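Local coordinates for uncharacterized protein (Chaetomium thermophilum, PDB 3LPZ), which is Get4, an alpha-solenoid protein of the Get pathway that probably helps deliver tail-anchored proteins and binds Get5, at residues L80-D83 against T84-A88; E120-D123 against W124-F128; S268-E271 against A272-N275; G279-D282 against T283-L287. All blocks are in the same frame, centred on the assembly; numbering follows the deposited sequence. Where two conformers were deposited one is given.

Contact 1: L80-D83 against T84-A88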
loop_
_atom_site.group_PDB
_atom_site.type_symbol
_atom_site.label_atom_id
_atom_site.label_comp_id
_atom_site.label_asym_id
_atom_site.label_seq_id
_atom_site.Cartn_x
_atom_site.Cartn_y
_atom_site.Cartn_z
ATOM N N LEU A 80 -14.882 -17.013 -7.045
ATOM C CA LEU A 80 -16.243 -17.028 -7.603
ATOM C C LEU A 80 -17.140 -16.051 -6.827
ATOM O O LEU A 80 -18.019 -15.418 -7.387
ATOM C CB LEU A 80 -16.821 -18.452 -7.543
ATOM C CG LEU A 80 -18.151 -18.726 -8.248
ATOM C CD1 LEU A 80 -18.113 -18.230 -9.699
ATOM C CD2 LEU A 80 -18.523 -20.228 -8.171
ATOM N N LEU A 81 -16.893 -15.932 -5.525
ATOM C CA LEU A 81 -17.650 -15.041 -4.680
ATOM C C LEU A 81 -17.471 -13.594 -5.160
ATOM O O LEU A 81 -18.441 -12.837 -5.235
ATOM C CB LEU A 81 -17.201 -15.182 -3.214
ATOM C CG LEU A 81 -17.752 -14.144 -2.208
ATOM C CD1 LEU A 81 -19.301 -14.234 -2.133
ATOM C CD2 LEU A 81 -17.091 -14.287 -0.812
ATOM N N VAL A 82 -16.227 -13.207 -5.448
ATOM C CA VAL A 82 -15.960 -11.862 -5.970
ATOM C C VAL A 82 -16.668 -11.705 -7.307
ATOM O O VAL A 82 -17.277 -10.667 -7.554
ATOM C CB VAL A 82 -14.445 -11.578 -6.195
ATOM C CG1 VAL A 82 -14.249 -10.175 -6.814
ATOM C CG2 VAL A 82 -13.675 -11.683 -4.878
ATOM N N ASP A 83 -16.590 -12.692 -8.202
ATOM C CA ASP A 83 -17.244 -12.548 -9.500
ATOM C C ASP A 83 -18.770 -12.439 -9.336
ATOM O O ASP A 83 -19.461 -11.790 -10.128
ATOM C CB ASP A 83 -16.821 -13.683 -10.440
ATOM C CG ASP A 83 -15.474 -13.405 -11.101
ATOM O OD1 ASP A 83 -15.342 -12.407 -11.862
ATOM O OD2 ASP A 83 -14.532 -14.174 -10.861
ATOM N N THR A 84 -19.283 -13.078 -8.283
ATOM C CA THR A 84 -20.696 -13.019 -7.974
ATOM C C THR A 84 -21.072 -11.605 -7.539
ATOM O O THR A 84 -22.113 -11.112 -7.954
ATOM C CB THR A 84 -21.082 -14.073 -6.911
ATOM O OG1 THR A 84 -20.809 -15.380 -7.451
ATOM C CG2 THR A 84 -22.571 -13.987 -6.548
ATOM N N PHE A 85 -20.231 -10.957 -6.722
ATOM C CA PHE A 85 -20.469 -9.557 -6.301
ATOM C C PHE A 85 -20.510 -8.648 -7.536
ATOM O O PHE A 85 -21.358 -7.769 -7.657
ATOM C CB PHE A 85 -19.375 -9.064 -5.332
ATOM C CG PHE A 85 -19.537 -9.528 -3.878
ATOM C CD1 PHE A 85 -20.786 -9.747 -3.307
ATOM C CD2 PHE A 85 -18.419 -9.682 -3.067
ATOM C CE1 PHE A 85 -20.914 -10.155 -1.948
ATOM C CE2 PHE A 85 -18.540 -10.091 -1.712
ATOM C CZ PHE A 85 -19.791 -10.315 -1.162
ATOM N N ARG A 86 -19.569 -8.842 -8.441
ATOM C CA ARG A 86 -19.581 -8.116 -9.721
ATOM C C ARG A 86 -20.857 -8.256 -10.521
ATOM O O ARG A 86 -21.421 -7.256 -10.963
ATOM C CB ARG A 86 -18.482 -8.631 -10.616
ATOM C CG ARG A 86 -17.166 -8.270 -10.179
ATOM C CD ARG A 86 -16.221 -8.559 -11.322
ATOM N NE ARG A 86 -14.882 -8.172 -10.941
ATOM C CZ ARG A 86 -13.936 -9.021 -10.579
ATOM N NH1 ARG A 86 -14.177 -10.348 -10.563
ATOM N NH2 ARG A 86 -12.750 -8.540 -10.260
ATOM N N GLN A 87 -21.280 -9.506 -10.736
ATOM C CA GLN A 87 -22.485 -9.812 -11.502
ATOM C C GLN A 87 -23.751 -9.267 -10.842
ATOM O O GLN A 87 -24.686 -8.863 -11.515
ATOM C CB GLN A 87 -22.642 -11.323 -11.662
ATOM C CG GLN A 87 -21.682 -11.923 -12.626
ATOM C CD GLN A 87 -22.094 -13.330 -12.975
ATOM O OE1 GLN A 87 -22.580 -13.580 -14.079
ATOM N NE2 GLN A 87 -21.960 -14.251 -12.023
ATOM N N ALA A 88 -23.763 -9.278 -9.520
ATOM C CA ALA A 88 -24.861 -8.716 -8.742
ATOM C C ALA A 88 -24.855 -7.182 -8.737
ATOM O O ALA A 88 -25.807 -6.583 -8.293
ATOM C CB ALA A 88 -24.783 -9.228 -7.311
#

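Contact 2: E120-D123 against W124-F128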
loop_
_atom_site.group_PDB
_atom_site.type_symbol
_atom_site.label_atom_id
_atom_site.label_comp_id
_atom_site.label_asym_id
_atom_site.label_seq_id
_atom_site.Cartn_x
_atom_site.Cartn_y
_atom_site.Cartn_z
ATOM N N GLU A 120 -8.422 -10.004 -7.590
ATOM C CA GLU A 120 -9.829 -9.869 -7.977
ATOM C C GLU A 120 -10.600 -8.983 -7.006
ATOM O O GLU A 120 -11.366 -8.110 -7.438
ATOM C CB GLU A 120 -10.516 -11.238 -8.121
ATOM C CG GLU A 120 -9.919 -12.111 -9.267
ATOM C CD GLU A 120 -10.130 -11.527 -10.677
ATOM O OE1 GLU A 120 -11.049 -10.707 -10.907
ATOM O OE2 GLU A 120 -9.358 -11.893 -11.570
ATOM N N MET A 121 -10.399 -9.228 -5.714
ATOM C CA MET A 121 -11.106 -8.544 -4.635
ATOM C C MET A 121 -10.807 -7.018 -4.690
ATOM O O MET A 121 -11.723 -6.178 -4.619
ATOM C CB MET A 121 -10.638 -9.176 -3.299
ATOM C CG MET A 121 -11.059 -8.480 -2.013
ATOM S SD MET A 121 -10.183 -9.119 -0.547
ATOM C CE MET A 121 -8.575 -8.314 -0.610
ATOM N N ILE A 122 -9.525 -6.668 -4.834
ATOM C CA ILE A 122 -9.128 -5.260 -4.938
ATOM C C ILE A 122 -9.744 -4.616 -6.187
ATOM O O ILE A 122 -10.230 -3.480 -6.106
ATOM C CB ILE A 122 -7.594 -5.080 -4.951
ATOM C CG1 ILE A 122 -6.974 -5.483 -3.590
ATOM C CG2 ILE A 122 -7.176 -3.607 -5.365
ATOM C CD1 ILE A 122 -7.351 -4.599 -2.425
ATOM N N ASP A 123 -9.729 -5.339 -7.311
ATOM C CA ASP A 123 -10.264 -4.842 -8.586
ATOM C C ASP A 123 -11.773 -4.641 -8.482
ATOM O O ASP A 123 -12.301 -3.617 -8.917
ATOM C CB ASP A 123 -9.940 -5.787 -9.762
ATOM C CG ASP A 123 -10.622 -5.364 -11.048
ATOM O OD1 ASP A 123 -10.090 -4.476 -11.753
ATOM O OD2 ASP A 123 -11.707 -5.889 -11.348
ATOM N N TRP A 124 -12.478 -5.582 -7.876
ATOM C CA TRP A 124 -13.906 -5.336 -7.647
ATOM C C TRP A 124 -14.090 -4.069 -6.784
ATOM O O TRP A 124 -14.954 -3.252 -7.056
ATOM C CB TRP A 124 -14.575 -6.549 -7.002
ATOM C CG TRP A 124 -15.849 -6.219 -6.252
ATOM C CD1 TRP A 124 -17.116 -6.055 -6.785
ATOM C CD2 TRP A 124 -15.985 -6.027 -4.838
ATOM N NE1 TRP A 124 -18.011 -5.806 -5.783
ATOM C CE2 TRP A 124 -17.350 -5.766 -4.582
ATOM C CE3 TRP A 124 -15.083 -6.061 -3.757
ATOM C CZ2 TRP A 124 -17.843 -5.531 -3.287
ATOM C CZ3 TRP A 124 -15.566 -5.822 -2.472
ATOM C CH2 TRP A 124 -16.944 -5.565 -2.249
ATOM N N SER A 125 -13.254 -3.898 -5.764
ATOM C CA SER A 125 -13.419 -2.755 -4.862
ATOM C C SER A 125 -13.125 -1.407 -5.588
ATOM O O SER A 125 -13.685 -0.381 -5.230
ATOM C CB SER A 125 -12.568 -2.921 -3.607
ATOM O OG SER A 125 -11.207 -2.573 -3.840
ATOM N N LYS A 126 -12.250 -1.419 -6.589
ATOM C CA LYS A 126 -11.969 -0.207 -7.378
ATOM C C LYS A 126 -13.167 0.188 -8.221
ATOM O O LYS A 126 -13.541 1.375 -8.289
ATOM C CB LYS A 126 -10.780 -0.422 -8.318
ATOM C CG LYS A 126 -9.463 -0.702 -7.639
ATOM C CD LYS A 126 -8.421 -0.984 -8.719
ATOM C CE LYS A 126 -7.036 -0.843 -8.201
ATOM N NZ LYS A 126 -6.083 -1.109 -9.311
ATOM N N LYS A 127 -13.757 -0.812 -8.874
ATOM C CA LYS A 127 -14.857 -0.587 -9.801
ATOM C C LYS A 127 -16.210 -0.432 -9.104
ATOM O O LYS A 127 -17.074 0.270 -9.601
ATOM C CB LYS A 127 -14.872 -1.715 -10.853
ATOM C CG LYS A 127 -13.765 -1.457 -11.888
ATOM C CD LYS A 127 -13.418 -2.629 -12.769
ATOM C CE LYS A 127 -12.310 -2.198 -13.720
ATOM N NZ LYS A 127 -11.321 -3.292 -13.909
ATOM N N PHE A 128 -16.376 -1.053 -7.940
ATOM C CA PHE A 128 -17.661 -1.089 -7.274
ATOM C C PHE A 128 -17.670 -0.302 -5.950
ATOM O O PHE A 128 -18.639 -0.326 -5.216
ATOM C CB PHE A 128 -18.136 -2.552 -7.138
ATOM C CG PHE A 128 -18.575 -3.162 -8.465
ATOM C CD1 PHE A 128 -17.629 -3.723 -9.354
ATOM C CD2 PHE A 128 -19.915 -3.100 -8.869
ATOM C CE1 PHE A 128 -18.025 -4.275 -10.558
ATOM C CE2 PHE A 128 -20.325 -3.644 -10.109
ATOM C CZ PHE A 128 -19.378 -4.232 -10.948
HETATM O O HOH W 1 -7.048 -3.537 -10.694
#

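Contact 3: S268-E271 against A272-N275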
loop_
_atom_site.group_PDB
_atom_site.type_symbol
_atom_site.label_atom_id
_atom_site.label_comp_id
_atom_site.label_asym_id
_atom_site.label_seq_id
_atom_site.Cartn_x
_atom_site.Cartn_y
_atom_site.Cartn_z
ATOM N N SER A 268 19.328 22.960 -1.494
ATOM C CA SER A 268 20.650 23.554 -1.488
ATOM C C SER A 268 21.429 23.153 -0.232
ATOM O O SER A 268 22.561 22.681 -0.323
ATOM C CB SER A 268 20.522 25.077 -1.580
ATOM O OG SER A 268 21.715 25.693 -1.149
ATOM N N LYS A 269 20.821 23.333 0.941
ATOM C CA LYS A 269 21.492 23.010 2.201
ATOM C C LYS A 269 21.979 21.561 2.232
ATOM O O LYS A 269 23.043 21.271 2.783
ATOM C CB LYS A 269 20.571 23.281 3.392
ATOM C CG LYS A 269 21.145 22.868 4.728
ATOM C CD LYS A 269 20.285 23.340 5.888
ATOM C CE LYS A 269 21.028 23.026 7.181
ATOM N NZ LYS A 269 20.578 23.806 8.357
ATOM N N TYR A 270 21.190 20.660 1.644
ATOM C CA TYR A 270 21.432 19.219 1.757
ATOM C C TYR A 270 21.935 18.609 0.459
ATOM O O TYR A 270 21.928 17.376 0.319
ATOM C CB TYR A 270 20.150 18.495 2.238
ATOM C CG TYR A 270 19.842 18.789 3.692
ATOM C CD1 TYR A 270 20.530 18.111 4.712
ATOM C CD2 TYR A 270 18.907 19.762 4.053
ATOM C CE1 TYR A 270 20.295 18.384 6.048
ATOM C CE2 TYR A 270 18.652 20.045 5.407
ATOM C CZ TYR A 270 19.358 19.340 6.396
ATOM O OH TYR A 270 19.142 19.574 7.734
ATOM N N GLU A 271 22.381 19.468 -0.476
ATOM C CA GLU A 271 22.862 19.010 -1.789
ATOM C C GLU A 271 23.888 17.893 -1.681
ATOM O O GLU A 271 23.715 16.863 -2.327
ATOM C CB GLU A 271 23.394 20.163 -2.663
ATOM C CG GLU A 271 23.758 19.722 -4.070
ATOM C CD GLU A 271 24.329 20.837 -4.949
ATOM O OE1 GLU A 271 24.575 21.957 -4.439
ATOM O OE2 GLU A 271 24.546 20.578 -6.159
ATOM N N ALA A 272 24.926 18.056 -0.851
ATOM C CA ALA A 272 25.960 17.007 -0.774
ATOM C C ALA A 272 25.382 15.674 -0.288
ATOM O O ALA A 272 25.686 14.607 -0.853
ATOM C CB ALA A 272 27.153 17.435 0.102
ATOM N N ASN A 273 24.549 15.743 0.751
ATOM C CA ASN A 273 23.956 14.542 1.355
ATOM C C ASN A 273 23.041 13.844 0.376
ATOM O O ASN A 273 23.046 12.610 0.276
ATOM C CB ASN A 273 23.158 14.887 2.618
ATOM C CG ASN A 273 23.924 15.793 3.569
ATOM O OD1 ASN A 273 24.539 15.329 4.526
ATOM N ND2 ASN A 273 23.906 17.085 3.294
ATOM N N LEU A 274 22.242 14.639 -0.334
ATOM C CA LEU A 274 21.300 14.093 -1.314
ATOM C C LEU A 274 22.034 13.451 -2.487
ATOM O O LEU A 274 21.599 12.427 -2.991
ATOM C CB LEU A 274 20.344 15.182 -1.810
ATOM C CG LEU A 274 19.311 15.703 -0.798
ATOM C CD1 LEU A 274 18.683 17.033 -1.277
ATOM C CD2 LEU A 274 18.238 14.647 -0.513
ATOM N N ASN A 275 23.157 14.053 -2.895
ATOM C CA ASN A 275 23.953 13.569 -4.032
ATOM C C ASN A 275 24.481 12.159 -3.801
ATOM O O ASN A 275 24.621 11.390 -4.748
ATOM C CB ASN A 275 25.121 14.538 -4.357
ATOM C CG ASN A 275 24.698 15.715 -5.237
ATOM O OD1 ASN A 275 23.557 15.786 -5.716
ATOM N ND2 ASN A 275 25.625 16.646 -5.466
HETATM O O HOH W 2 25.418 20.156 1.190
#

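Contact 4: G279-D282 against T283-L287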
loop_
_atom_site.group_PDB
_atom_site.type_symbol
_atom_site.label_atom_id
_atom_site.label_comp_id
_atom_site.label_asym_id
_atom_site.label_seq_id
_atom_site.Cartn_x
_atom_site.Cartn_y
_atom_site.Cartn_z
ATOM N N GLY A 279 20.412 9.219 -6.874
ATOM C CA GLY A 279 19.148 9.377 -7.589
ATOM C C GLY A 279 17.896 8.745 -7.023
ATOM O O GLY A 279 16.807 8.948 -7.588
ATOM N N ILE A 280 18.000 7.991 -5.926
ATOM C CA ILE A 280 16.836 7.200 -5.501
ATOM C C ILE A 280 15.644 8.036 -5.019
ATOM O O ILE A 280 14.531 7.515 -4.938
ATOM C CB ILE A 280 17.142 6.093 -4.434
ATOM C CG1 ILE A 280 17.672 6.721 -3.126
ATOM C CG2 ILE A 280 18.047 4.957 -5.046
ATOM C CD1 ILE A 280 17.791 5.717 -1.936
ATOM N N TRP A 281 15.874 9.299 -4.667
ATOM C CA TRP A 281 14.744 10.178 -4.280
ATOM C C TRP A 281 14.346 11.193 -5.355
ATOM O O TRP A 281 13.452 12.009 -5.114
ATOM C CB TRP A 281 15.017 10.963 -2.990
ATOM C CG TRP A 281 15.199 10.153 -1.734
ATOM C CD1 TRP A 281 15.099 8.788 -1.590
ATOM C CD2 TRP A 281 15.511 10.670 -0.432
ATOM N NE1 TRP A 281 15.344 8.427 -0.275
ATOM C CE2 TRP A 281 15.597 9.562 0.455
ATOM C CE3 TRP A 281 15.741 11.960 0.070
ATOM C CZ2 TRP A 281 15.899 9.713 1.809
ATOM C CZ3 TRP A 281 16.034 12.106 1.431
ATOM C CH2 TRP A 281 16.113 10.996 2.279
ATOM N N ASP A 282 15.012 11.170 -6.514
ATOM C CA ASP A 282 14.929 12.268 -7.489
ATOM C C ASP A 282 13.516 12.450 -8.032
ATOM O O ASP A 282 12.989 13.559 -8.043
ATOM C CB ASP A 282 15.869 12.032 -8.677
ATOM C CG ASP A 282 17.317 12.348 -8.375
ATOM O OD1 ASP A 282 17.624 12.975 -7.332
ATOM O OD2 ASP A 282 18.157 11.958 -9.224
ATOM N N THR A 283 12.902 11.360 -8.488
ATOM C CA THR A 283 11.552 11.449 -9.053
ATOM C C THR A 283 10.515 11.835 -7.990
ATOM O O THR A 283 9.615 12.660 -8.251
ATOM C CB THR A 283 11.160 10.138 -9.754
ATOM O OG1 THR A 283 12.083 9.904 -10.817
ATOM C CG2 THR A 283 9.754 10.224 -10.348
ATOM N N ALA A 284 10.649 11.245 -6.799
ATOM C CA ALA A 284 9.804 11.599 -5.657
ATOM C C ALA A 284 9.905 13.089 -5.319
ATOM O O ALA A 284 8.890 13.739 -5.080
ATOM C CB ALA A 284 10.153 10.760 -4.425
ATOM N N LEU A 285 11.128 13.618 -5.267
ATOM C CA LEU A 285 11.316 15.017 -4.872
ATOM C C LEU A 285 10.786 15.971 -5.934
ATOM O O LEU A 285 10.224 17.005 -5.610
ATOM C CB LEU A 285 12.782 15.317 -4.563
ATOM C CG LEU A 285 13.262 14.716 -3.243
ATOM C CD1 LEU A 285 14.749 14.888 -3.098
ATOM C CD2 LEU A 285 12.496 15.324 -2.029
ATOM N N GLU A 286 10.972 15.609 -7.195
ATOM C CA GLU A 286 10.407 16.381 -8.322
ATOM C C GLU A 286 8.893 16.462 -8.247
ATOM O O GLU A 286 8.314 17.530 -8.428
ATOM C CB GLU A 286 10.776 15.728 -9.640
ATOM C CG GLU A 286 12.152 16.090 -10.123
ATOM C CD GLU A 286 12.482 15.402 -11.422
ATOM O OE1 GLU A 286 11.581 15.267 -12.289
ATOM O OE2 GLU A 286 13.641 14.986 -11.565
ATOM N N LEU A 287 8.254 15.326 -7.987
ATOM C CA LEU A 287 6.786 15.290 -7.884
ATOM C C LEU A 287 6.289 16.078 -6.677
ATOM O O LEU A 287 5.294 16.805 -6.768
ATOM C CB LEU A 287 6.251 13.854 -7.857
ATOM C CG LEU A 287 6.075 13.212 -9.232
ATOM C CD1 LEU A 287 5.753 11.743 -9.085
ATOM C CD2 LEU A 287 4.976 13.901 -10.056
HETATM O O HOH W 3 14.272 8.733 -8.432
HETATM O O HOH W 4 12.222 8.770 -6.464
#

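Contact 1: L80-D83 against T84-A88
Leu81 and Phe85 form the tightly packed side of this contact, one turn apart on helix 71-88. Their side chains run alongside each other and point the same way, with Leu81 CD1 lying over one face of the Phe85 ring but displaced toward its rim, 4.1 Å from Phe85 CZ. The backbone bond from Phe85 N to Leu81 O, 3.0 Å, ties the same two residues. A second buried group is the hydroxyl of Thr84. Chi1 of -62° puts OG1 beside the backbone N, whence it donates to Leu80 O at 2.8 Å. Thr84 N bonds to the same oxygen at 2.8 Å from the opposite face of the carbonyl plane, so two donors grip one acceptor and the hydroxyl is satisfied within its own helix. Buried Val82 forms the floor under the Arg86 guanidinium, its CG1 over one face and 3.8 Å from Arg86 NH1. The looser, solvent side belongs to Asp83 and the exposed Gln87, whose CG lies 3.3 Å from Asp83 O. Asp83 meets the guanidinium at its edge: Asp83 OD1 and Arg86 NH1 are 2.7 Å apart in a salt bridge whose hydrogen bond is weak (123° at the hydrogen), with the two planar groups turned 45° from each other. As Asp83 was deposited in two conformers, this bridge is somewhat doubtful. Among the neighbouring helices, Thr84 rests on Leu58 and Phe85 on Val55 of helix 51-67, Leu100 of helix 94-104 touches Leu81, Val82 and Phe85, and helix 112-128 brings Trp124 against the Phe85 ring and both Glu120 and Asp123 to Arg86 NH2.

Contact 2: E120-D123 against W124-F128
Asp123 and Lys127 meet one turn apart on helix 112-128 of the alpha-solenoid, their side chains crossing at a slant. Asp123 CG is anti to the backbone N (chi1 173°), which holds the carboxylate out from the helix where OD1 can meet Lys127 NZ, and the Lys127 chain bends at its last torsion (141°) to bring the ammonium in. The resulting salt bridge, Lys127 NZ to Asp123 OD1 at 2.8 Å, uses the syn lone pair of OD1, while OD2 bridges to Arg86 of helix 71-88. Without its carboxylate, as with an alanine at Asp123, Lys127 would probably lose its mate here and Arg86 one of its carboxylates. On the buried side Trp124 turns its ring edge to the preceding turn: Met121 O lies near the plane of the indole, at its edge, 3.5 Å from Trp124 CE3; Trp124 NE1 bonds to Gln90 O. Ser125 holds OG between its backbone N and carbonyl carbon (chi1 80°), and from there OG donates to Ile122 O at 2.6 Å. Lys126 N reaches that same oxygen at 2.9 Å, so Ile122 O has two donors, and Ser125 OG has a further partner in Asp135 N. Met121 and Ile122 lead off toward helix 136-148. Beyond them the extended Lys126 chain passes Ile122, with CE 4.0 Å from Ile122 CG2, and Lys126 NZ donates to a water 3.0 Å away that returns a weak bond of 3.4 Å to Asp123 OD1.

Contact 3: S268-E271 against A272-N275
Tyr270 O accepts the shortest polar bond of this contact, from Leu274 N at 2.8 Å with 164° at the hydrogen; the donor lies almost on the line of the C=O bond. The Leu274 side chain lies against the same carbonyl: with CG anti to the carbonyl carbon (chi1 -70°), it leans back over the preceding turn, placing CG 3.3 Å from Tyr270 O and CD1 4.1 Å from Tyr270 CB. Leu274 also touches Leu244 of helix 243-256. Cut back to an alanine, Leu274 would lose CG and both methyls, which is likely to open a gap between the base of Tyr270 and Leu244, although the backbone bond could remain. This is a helix-to-helix junction: Tyr270 is the first residue to leave helix 260-269 and also the N-cap residue of helix 271-275. Its carbonyl thus starts the new helix, and Asn275 N follows with a bond of 2.9 Å to Glu271 O. A water spans the break, giving a hydrogen to Lys269 O at 3.1 Å and taking one from Ala272 N at 3.0 Å, so an amide of the first turn is supplied with an acceptor. Asn273 approaches the Tyr270 ring obliquely, its amide plane 59° from the ring, and ND2 comes to 3.8 Å from Tyr270 CD1. The buried tyrosine also touches Asn246, and Asn273 reaches Pro243 and Leu244. On the exposed side, Glu271 CG passes Asn275 ND2 at 3.9 Å, in van der Waals contact.

Contact 4: G279-D282 against T283-L287
The start of helix 282-293 is built here, where Trp281, still in the loop, meets Leu285 of the first turn through its CB and ring edge. Leu285 N donates to Trp281 O at 2.8 Å (155° at the hydrogen), and Glu286 N does the same to Asp282 O at 3.0 Å. At a chi1 of -73°, Leu285 swings CD1 back to the Trp281 side chain. CD1 lies 3.9 Å from Trp281 CB and meets the indole at its edge, near the ring plane, rather than over a face. The indole packs on Leu244, Phe247 and Ile248 of helix 243-256 and on Ala191 of helix 186-199. Two waters join the loop to the turn: one donates to Gly279 O at 2.7 Å and accepts from Thr283 N at 3.0 Å, the other donates to Ile280 O at 3.0 Å and accepts from Ala284 N at 3.0 Å. Two early amides, with no carbonyl of a preceding helical turn to donate to, are instead joined through water to loop carbonyls, and the Asp282 carboxylate at this positive helix end is probably favoured by the helix dipole.

The four contacts form two pairs on opposite sides of the chain's centre. Contacts 1 and 2, on helices 71-88 and 112-128, have centres about 10 Å apart and touch directly: Arg86 NH2 bridges Glu120 OE1 at 2.8 Å, and Val82 CG1 packs 3.6 Å from Glu120 O. Contacts 3 and 4 follow one another in the chain, their centres about 13 Å apart, and meet where Leu274 CD2 lies 3.7 Å from Trp281 CE3. Between the pairs nothing touches; the nearest atoms of contacts 2 and 4 are about 17 Å apart, and the centres of contacts 1 and 3 about 52 Å, a separation in keeping with an elongated solenoid.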